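Geranyltranstransferase (PDB 2H8O) probably catalyses the condensation of geranyl diphosphate with isopentenyl diphosphate to give farnesyl diphosphate. Local coordinates at residues C116-C119 with Y120-H124; L200-A203 with A204-K207; P209-D212 with G213-L217; R299-L302 with Q303-V306. One frame throughout, in Å; residues are numbered along the deposited sequence.

Interaction 1: residues C116-C119 with Y120-H124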
# COMPACT_ATOMS: atom_id res chain seq x y z
N CYS A 116 7.31 8.50 -2.36
CA CYS A 116 7.14 7.21 -3.03
C CYS A 116 5.67 7.03 -3.39
O CYS A 116 5.34 6.59 -4.48
CB CYS A 116 7.56 6.05 -2.15
SG CYS A 116 9.34 5.83 -2.07
N LEU A 117 4.77 7.37 -2.46
CA LEU A 117 3.34 7.20 -2.71
C LEU A 117 2.89 8.16 -3.83
O LEU A 117 2.18 7.77 -4.76
CB LEU A 117 2.55 7.37 -1.41
CG LEU A 117 1.12 6.81 -1.45
CD1 LEU A 117 0.63 6.31 -0.09
CD2 LEU A 117 0.19 7.82 -2.08
N HIS A 118 3.27 9.43 -3.72
CA HIS A 118 2.97 10.36 -4.80
C HIS A 118 3.42 9.81 -6.16
O HIS A 118 2.68 9.81 -7.14
CB HIS A 118 3.62 11.73 -4.52
CG HIS A 118 3.57 12.67 -5.68
ND1 HIS A 118 2.38 13.13 -6.22
CD2 HIS A 118 4.56 13.23 -6.41
CE1 HIS A 118 2.65 13.94 -7.23
NE2 HIS A 118 3.97 14.01 -7.37
N CYS A 119 4.65 9.32 -6.23
CA CYS A 119 5.18 8.83 -7.49
C CYS A 119 4.46 7.58 -7.98
O CYS A 119 4.28 7.42 -9.19
CB CYS A 119 6.68 8.60 -7.39
SG CYS A 119 7.63 10.14 -7.19
N TYR A 120 4.02 6.71 -7.08
CA TYR A 120 3.27 5.53 -7.50
C TYR A 120 2.01 5.99 -8.22
O TYR A 120 1.60 5.40 -9.22
CB TYR A 120 2.92 4.60 -6.32
CG TYR A 120 1.41 4.47 -6.01
CD1 TYR A 120 0.58 3.71 -6.82
CD2 TYR A 120 0.87 5.06 -4.88
CE1 TYR A 120 -0.78 3.59 -6.55
CE2 TYR A 120 -0.47 4.95 -4.60
CZ TYR A 120 -1.29 4.20 -5.42
OH TYR A 120 -2.66 4.06 -5.17
N SER A 121 1.37 7.02 -7.67
CA SER A 121 0.10 7.46 -8.22
C SER A 121 0.27 7.94 -9.66
O SER A 121 -0.61 7.73 -10.50
CB SER A 121 -0.53 8.53 -7.32
OG SER A 121 0.05 9.81 -7.49
N LEU A 122 1.42 8.55 -9.96
CA LEU A 122 1.69 9.06 -11.31
C LEU A 122 1.94 7.90 -12.27
O LEU A 122 1.45 7.90 -13.40
CB LEU A 122 2.89 9.99 -11.30
CG LEU A 122 2.90 11.16 -10.33
CD1 LEU A 122 4.22 11.93 -10.41
CD2 LEU A 122 1.70 12.08 -10.54
N VAL A 123 2.71 6.91 -11.82
CA VAL A 123 2.99 5.73 -12.63
C VAL A 123 1.71 5.04 -13.07
O VAL A 123 1.52 4.70 -14.24
CB VAL A 123 3.90 4.73 -11.88
CG1 VAL A 123 4.08 3.40 -12.68
CG2 VAL A 123 5.24 5.39 -11.59
N HIS A 124 0.78 4.87 -12.12
CA HIS A 124 -0.51 4.28 -12.49
C HIS A 124 -1.37 5.22 -13.32
O HIS A 124 -2.00 4.79 -14.28
CB HIS A 124 -1.29 3.83 -11.26
CG HIS A 124 -0.85 2.52 -10.66
ND1 HIS A 124 0.26 1.79 -11.03
CD2 HIS A 124 -1.41 1.84 -9.64
CE1 HIS A 124 0.35 0.72 -10.26
NE2 HIS A 124 -0.65 0.73 -9.41
O HOH W 1 -0.25 12.36 -6.22
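Ser121 turns its hydroxyl between its own backbone N and carbonyl carbon (chi1 78°), which aims OG back at His118 one turn earlier. OG donates to His118 O at 2.7 Å. His118 sets its ring anti to the backbone N (chi1 170°), and the ring leans over the following turn. Water 1 lies in the ring plane at the edge, 2.7 Å from His118 ND1; it donates to Ser121 OG at 2.9 Å. NE2 binds Gly84 O, so both ring nitrogens have partners and the rotation of the ring is probably fixed. Leu122 CG lies over one face of the ring, 4.1 Å above the plane and offset toward the rim. This turn lies near the end of helix 104-125, which runs into the first aspartate-rich motif of the polyprenyl synthetase fold. Tyr120 stands five residues before that motif, where an aromatic residue limits product length in related synthases; it may do so here. Tyr120 lies alongside Leu117, with CD2 3.9 Å from Leu117 CG. Met194 and helix 148-167 pack on the same pair. Among the backbone bonds, Tyr120 N reaches Cys116 O at 2.9 Å, while that from Leu122 N to His118 O is weak.

Interaction 2: residues L200-A203 with A204-K207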
# COMPACT_ATOMS: atom_id res chain seq x y z
N LEU A 200 -13.38 9.41 -8.90
CA LEU A 200 -14.38 10.45 -9.13
C LEU A 200 -14.01 11.30 -10.34
O LEU A 200 -14.89 11.75 -11.10
CB LEU A 200 -14.58 11.31 -7.88
CG LEU A 200 -15.31 10.60 -6.73
CD1 LEU A 200 -15.30 11.46 -5.49
CD2 LEU A 200 -16.73 10.26 -7.13
N ASP A 201 -12.71 11.49 -10.55
CA ASP A 201 -12.24 12.31 -11.65
C ASP A 201 -12.53 11.64 -13.00
O ASP A 201 -13.02 12.27 -13.95
CB ASP A 201 -10.75 12.61 -11.48
CG ASP A 201 -10.25 13.67 -12.41
OD1 ASP A 201 -10.93 14.72 -12.58
OD2 ASP A 201 -9.17 13.45 -13.00
N LEU A 202 -12.25 10.35 -13.09
CA LEU A 202 -12.52 9.60 -14.30
C LEU A 202 -14.03 9.54 -14.59
O LEU A 202 -14.45 9.63 -15.75
CB LEU A 202 -11.93 8.19 -14.19
CG LEU A 202 -10.41 8.12 -14.23
CD1 LEU A 202 -9.94 6.71 -13.84
CD2 LEU A 202 -9.89 8.48 -15.62
N ALA A 203 -14.83 9.37 -13.54
CA ALA A 203 -16.29 9.40 -13.68
C ALA A 203 -16.78 10.78 -14.16
O ALA A 203 -17.76 10.87 -14.92
CB ALA A 203 -16.96 9.04 -12.38
N ALA A 204 -16.11 11.84 -13.72
CA ALA A 204 -16.46 13.20 -14.14
C ALA A 204 -16.30 13.42 -15.65
O ALA A 204 -16.98 14.27 -16.22
CB ALA A 204 -15.63 14.22 -13.37
N GLU A 205 -15.41 12.66 -16.28
CA GLU A 205 -15.18 12.76 -17.73
C GLU A 205 -16.39 12.34 -18.56
O GLU A 205 -16.60 12.87 -19.66
CB GLU A 205 -13.96 11.92 -18.14
CG GLU A 205 -12.64 12.39 -17.53
CD GLU A 205 -11.49 11.42 -17.79
OE1 GLU A 205 -11.60 10.58 -18.71
OE2 GLU A 205 -10.47 11.50 -17.07
N LYS A 206 -17.19 11.41 -18.04
CA LYS A 206 -18.38 10.91 -18.74
C LYS A 206 -19.69 11.51 -18.22
O LYS A 206 -20.72 11.46 -18.90
CB LYS A 206 -18.46 9.38 -18.63
CG LYS A 206 -18.29 8.86 -17.20
CD LYS A 206 -19.36 7.84 -16.82
CE LYS A 206 -19.38 7.64 -15.30
NZ LYS A 206 -19.70 8.91 -14.58
N LYS A 207 -19.64 12.08 -17.02
CA LYS A 207 -20.82 12.68 -16.38
C LYS A 207 -20.38 13.92 -15.59
O LYS A 207 -19.81 13.81 -14.51
CB LYS A 207 -21.47 11.63 -15.47
CG LYS A 207 -22.49 12.17 -14.47
CD LYS A 207 -23.32 11.05 -13.84
CE LYS A 207 -22.47 9.93 -13.21
NZ LYS A 207 -21.32 10.40 -12.35
O HOH W 2 -13.25 8.57 -17.94
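Three N-H donors surround the flat carbonyl group of Ala203. Lys207 N lies in its plane, 3.1 Å from Ala203 O. Lys206 N stands above the plane, 60° out of it and not on a lone pair. The ammonium of Lys206 comes from a third direction: NZ is 2.8 Å from Ala203 O and tilted 29° from the plane. A chain folded back on itself makes this possible. Lys206 CG sits between its backbone N and carbonyl carbon (chi1 50°), and the chain bends again at chi2 and chi4. Lys206 CG therefore rests against Ala203 O, and NZ also comes close to Ala203 CB. The site is near the C-terminal end of helix 194-206 of the all-helical polyprenyl synthetase fold. Ala203 O keeps its i+4 donor, Lys207 N, and the ammonium is an extra one. Leu202 O lacks a bond from its i+4 N-H and takes Glu205 N and water 2 instead. A second flat group, the Glu205 carboxylate, lies alongside Leu202, and the two side chains point the same way. Glu205 OE2 is 3.4 Å from Leu202 CD2. Water 2 donates to Glu205 OE1 at 2.7 Å and to Leu202 O, so it links the carboxylate to the backbone. Asp201 is a near neighbour of like charge, with OD2 4.7 Å from Glu205 OE2. Leu202 also packs on Met130 and on Ala149 of the second subunit. Leu200, on the same helix, meets Pro70 of that subunit.

Interaction 3: residues P209-D212 with G213-L217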
# COMPACT_ATOMS: atom_id res chain seq x y z
N PRO A 209 -19.65 16.77 -13.17
CA PRO A 209 -20.03 17.01 -11.78
C PRO A 209 -20.52 18.44 -11.57
O PRO A 209 -20.22 19.34 -12.38
CB PRO A 209 -18.72 16.79 -11.02
CG PRO A 209 -17.68 17.21 -11.99
CD PRO A 209 -18.18 16.82 -13.34
N ASP A 210 -21.26 18.65 -10.48
CA ASP A 210 -21.61 20.00 -10.05
C ASP A 210 -20.51 20.56 -9.17
O ASP A 210 -19.46 19.93 -8.96
CB ASP A 210 -22.99 20.02 -9.37
CG ASP A 210 -23.06 19.17 -8.10
OD1 ASP A 210 -22.01 18.70 -7.58
OD2 ASP A 210 -24.20 18.99 -7.62
N GLU A 211 -20.71 21.76 -8.65
CA GLU A 211 -19.65 22.41 -7.90
C GLU A 211 -19.25 21.60 -6.65
O GLU A 211 -18.08 21.41 -6.37
CB GLU A 211 -20.07 23.83 -7.52
CG GLU A 211 -18.94 24.66 -7.02
CD GLU A 211 -19.32 26.12 -6.85
OE1 GLU A 211 -20.29 26.60 -7.47
OE2 GLU A 211 -18.61 26.78 -6.07
N ASP A 212 -20.24 21.13 -5.91
CA ASP A 212 -19.96 20.32 -4.72
C ASP A 212 -19.15 19.07 -5.11
O ASP A 212 -18.23 18.64 -4.38
CB ASP A 212 -21.28 19.95 -4.05
CG ASP A 212 -21.07 19.21 -2.74
OD1 ASP A 212 -20.57 19.85 -1.79
OD2 ASP A 212 -21.41 18.01 -2.67
N GLY A 213 -19.48 18.48 -6.25
CA GLY A 213 -18.75 17.30 -6.72
C GLY A 213 -17.31 17.58 -7.07
O GLY A 213 -16.41 16.76 -6.79
N ILE A 214 -17.07 18.73 -7.69
CA ILE A 214 -15.73 19.16 -8.06
C ILE A 214 -14.89 19.39 -6.81
O ILE A 214 -13.75 18.93 -6.69
CB ILE A 214 -15.74 20.44 -8.93
CG1 ILE A 214 -16.41 20.15 -10.28
CG2 ILE A 214 -14.33 20.97 -9.15
CD1 ILE A 214 -16.71 21.41 -11.09
N ILE A 215 -15.46 20.10 -5.83
CA ILE A 215 -14.73 20.40 -4.61
C ILE A 215 -14.31 19.09 -3.92
O ILE A 215 -13.17 18.91 -3.47
CB ILE A 215 -15.61 21.28 -3.66
CG1 ILE A 215 -15.81 22.66 -4.32
CG2 ILE A 215 -15.00 21.37 -2.26
CD1 ILE A 215 -16.86 23.57 -3.66
N THR A 216 -15.24 18.15 -3.89
CA THR A 216 -14.98 16.85 -3.26
C THR A 216 -13.90 16.07 -4.00
O THR A 216 -12.95 15.58 -3.36
CB THR A 216 -16.28 16.03 -3.16
OG1 THR A 216 -17.17 16.71 -2.26
CG2 THR A 216 -16.03 14.58 -2.67
N LEU A 217 -14.01 15.93 -5.32
CA LEU A 217 -13.01 15.13 -6.03
C LEU A 217 -11.63 15.78 -5.96
O LEU A 217 -10.61 15.07 -5.87
CB LEU A 217 -13.44 14.80 -7.45
CG LEU A 217 -13.37 15.84 -8.56
CD1 LEU A 217 -11.94 15.94 -9.11
CD2 LEU A 217 -14.39 15.48 -9.69
O HOH W 3 -19.67 15.87 -2.67
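Pro209 lays its ring against Ile214, and the two side chains meet at about a right angle. Pro209 CG is 3.6 Å from Ile214 CG1. A looser touch joins the same CG to Leu217 CD2. Ile214 reaches the ring because its CG1 is anti to the carbonyl carbon (chi1 -66°) and turns back toward the start of the helix. The residue after Pro209, Asp210, is the N-cap. Its OD1 accepts from Gly213 N at 2.9 Å, met nearly along the C-O bond, while Asp210 O takes Ile214 N at 3.0 Å. Pro209, just before the cap, and Ile214, four residues after it, form a hydrophobic staple, and it opens helix 211-237. Leu289 and Leu292 pack on Ile214 from helix 289-293. Glu211 crosses Ile215 at a slant, with CG 4.1 Å from Ile215 CD1. Its carboxylate forms a salt bridge with Arg293. Water 3 donates to Asp212 OD2 at 2.8 Å and lies 2.7 Å from Thr216 OG1, so it spans one turn on the more polar side. The chemistry is divided: Pro209, Ile214 and Leu217 make an apolar side, and acidic groups stand at the amino end. Asp210, and perhaps Asp212, would interact favourably with the positive end of the helix dipole, and the cap supplies an acceptor for an N-H of the first turn.

Interaction 4: residues R299-L302 with Q303-V306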
# COMPACT_ATOMS: atom_id res chain seq x y z
N ARG A 299 -9.00 34.01 -8.75
CA ARG A 299 -7.84 34.78 -8.33
C ARG A 299 -8.04 35.42 -6.96
O ARG A 299 -7.11 35.48 -6.15
CB ARG A 299 -7.42 35.80 -9.41
CG ARG A 299 -6.88 35.12 -10.68
CD ARG A 299 -6.13 36.07 -11.61
NE ARG A 299 -5.89 35.47 -12.93
CZ ARG A 299 -4.98 34.52 -13.19
NH1 ARG A 299 -4.18 34.03 -12.25
NH2 ARG A 299 -4.87 34.04 -14.43
N GLU A 300 -9.25 35.89 -6.68
CA GLU A 300 -9.57 36.43 -5.36
C GLU A 300 -9.57 35.33 -4.29
O GLU A 300 -9.04 35.52 -3.20
CB GLU A 300 -10.92 37.17 -5.38
CG GLU A 300 -11.51 37.53 -4.00
CD GLU A 300 -10.60 38.40 -3.13
OE1 GLU A 300 -10.80 38.40 -1.90
OE2 GLU A 300 -9.70 39.08 -3.67
N LYS A 301 -10.14 34.17 -4.61
CA LYS A 301 -10.18 33.05 -3.68
C LYS A 301 -8.77 32.54 -3.35
O LYS A 301 -8.48 32.22 -2.21
CB LYS A 301 -11.08 31.92 -4.22
CG LYS A 301 -11.24 30.70 -3.31
CD LYS A 301 -11.79 31.04 -1.91
CE LYS A 301 -13.27 31.39 -1.89
NZ LYS A 301 -14.14 30.18 -1.73
N LEU A 302 -7.89 32.51 -4.36
CA LEU A 302 -6.47 32.17 -4.12
C LEU A 302 -5.84 33.11 -3.12
O LEU A 302 -5.16 32.70 -2.20
CB LEU A 302 -5.65 32.26 -5.42
CG LEU A 302 -5.40 31.03 -6.25
CD1 LEU A 302 -4.57 31.42 -7.46
CD2 LEU A 302 -4.68 29.95 -5.43
N GLN A 303 -6.04 34.41 -3.34
CA GLN A 303 -5.51 35.44 -2.47
C GLN A 303 -6.03 35.25 -1.04
O GLN A 303 -5.28 35.40 -0.08
CB GLN A 303 -5.93 36.81 -3.01
CG GLN A 303 -4.98 37.95 -2.69
CD GLN A 303 -5.43 39.28 -3.30
OE1 GLN A 303 -6.55 39.40 -3.82
NE2 GLN A 303 -4.57 40.29 -3.23
N GLU A 304 -7.32 34.94 -0.91
CA GLU A 304 -7.95 34.69 0.38
C GLU A 304 -7.31 33.50 1.10
O GLU A 304 -7.01 33.58 2.29
CB GLU A 304 -9.45 34.40 0.23
CG GLU A 304 -10.30 35.61 -0.13
CD GLU A 304 -11.74 35.23 -0.48
OE1 GLU A 304 -12.20 34.13 -0.08
OE2 GLU A 304 -12.42 36.04 -1.15
N GLN A 305 -7.11 32.41 0.36
CA GLN A 305 -6.53 31.19 0.93
C GLN A 305 -5.09 31.37 1.41
O GLN A 305 -4.70 30.79 2.43
CB GLN A 305 -6.62 30.04 -0.08
CG GLN A 305 -8.02 29.49 -0.18
CD GLN A 305 -8.28 28.72 -1.43
OE1 GLN A 305 -7.38 28.51 -2.26
NE2 GLN A 305 -9.51 28.26 -1.59
N VAL A 306 -4.30 32.18 0.70
CA VAL A 306 -2.95 32.49 1.16
C VAL A 306 -3.01 33.29 2.46
O VAL A 306 -2.23 33.05 3.37
CB VAL A 306 -2.12 33.29 0.12
CG1 VAL A 306 -0.83 33.76 0.73
CG2 VAL A 306 -1.85 32.44 -1.10
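Glu300 and Glu304 stand one turn apart, and their side chains meet at about a right angle. The carboxylate planes are turned 63° against each other. Glu300 OE1 and Glu304 OE2 are 3.0 Å apart, which is close for two acceptors. Two full negative charges would repel at this distance, so a proton may be shared or held by one of the pair. The approach follows from a bend in Glu300: CG is anti to the backbone N (chi1 167°), and chi2 then turns the carboxylate along the helix toward Glu304. Glu304 CG, set anti to its carbonyl carbon, lies 3.3 Å from Glu300 OE1; the chain is extended beyond it. Lys301 runs past the other oxygen of Glu304. Its CE is 3.5 Å from Glu304 OE1, but NZ is 4.7 Å from that oxygen and not in contact. The lysine charge could still ease the crowding of the two acids. Lys301 is bent at chi2, chi3 and chi4, and its aliphatic part crosses the Gln305 side chain at a slant. Lys301 CG lies 3.5 Å from Gln305 NE2, while Gln305 OE1 binds Ser257 OG. Beneath the side chains the regular helical bonds continue, as in Gln305 N to Lys301 O at 2.9 Å. Leu302 is buried. The segment belongs to helix 295-312. Lys301, Leu302 and Gln305 pack on helix 241-267, through Leu256, Ser257 and Leu260. Leu302 and Val306 pack on Ala331 of helix 321-331.

Overall arrangement
The four contacts follow in order along the chain and lie within the helical polyprenyl synthetase fold. Interaction 1 is on helix 104-125, interaction 2 on helix 194-206, interaction 3 at the start of helix 211-237, and interaction 4 on helix 295-312. Only interactions 2 and 3 touch: their centres are 11 Å apart, and Ala204 CB meets Pro209 CD at 3.6 Å. They flank the short connection between two successive helices. Interaction 1 is buried, with its centre 20 Å from that of interaction 2. Interaction 4 lies across the chain's centre from it, 29 Å between centres. Interactions 1, 2 and 3 also meet the second subunit, so their helices take part in the dimer interface; interaction 4 does not.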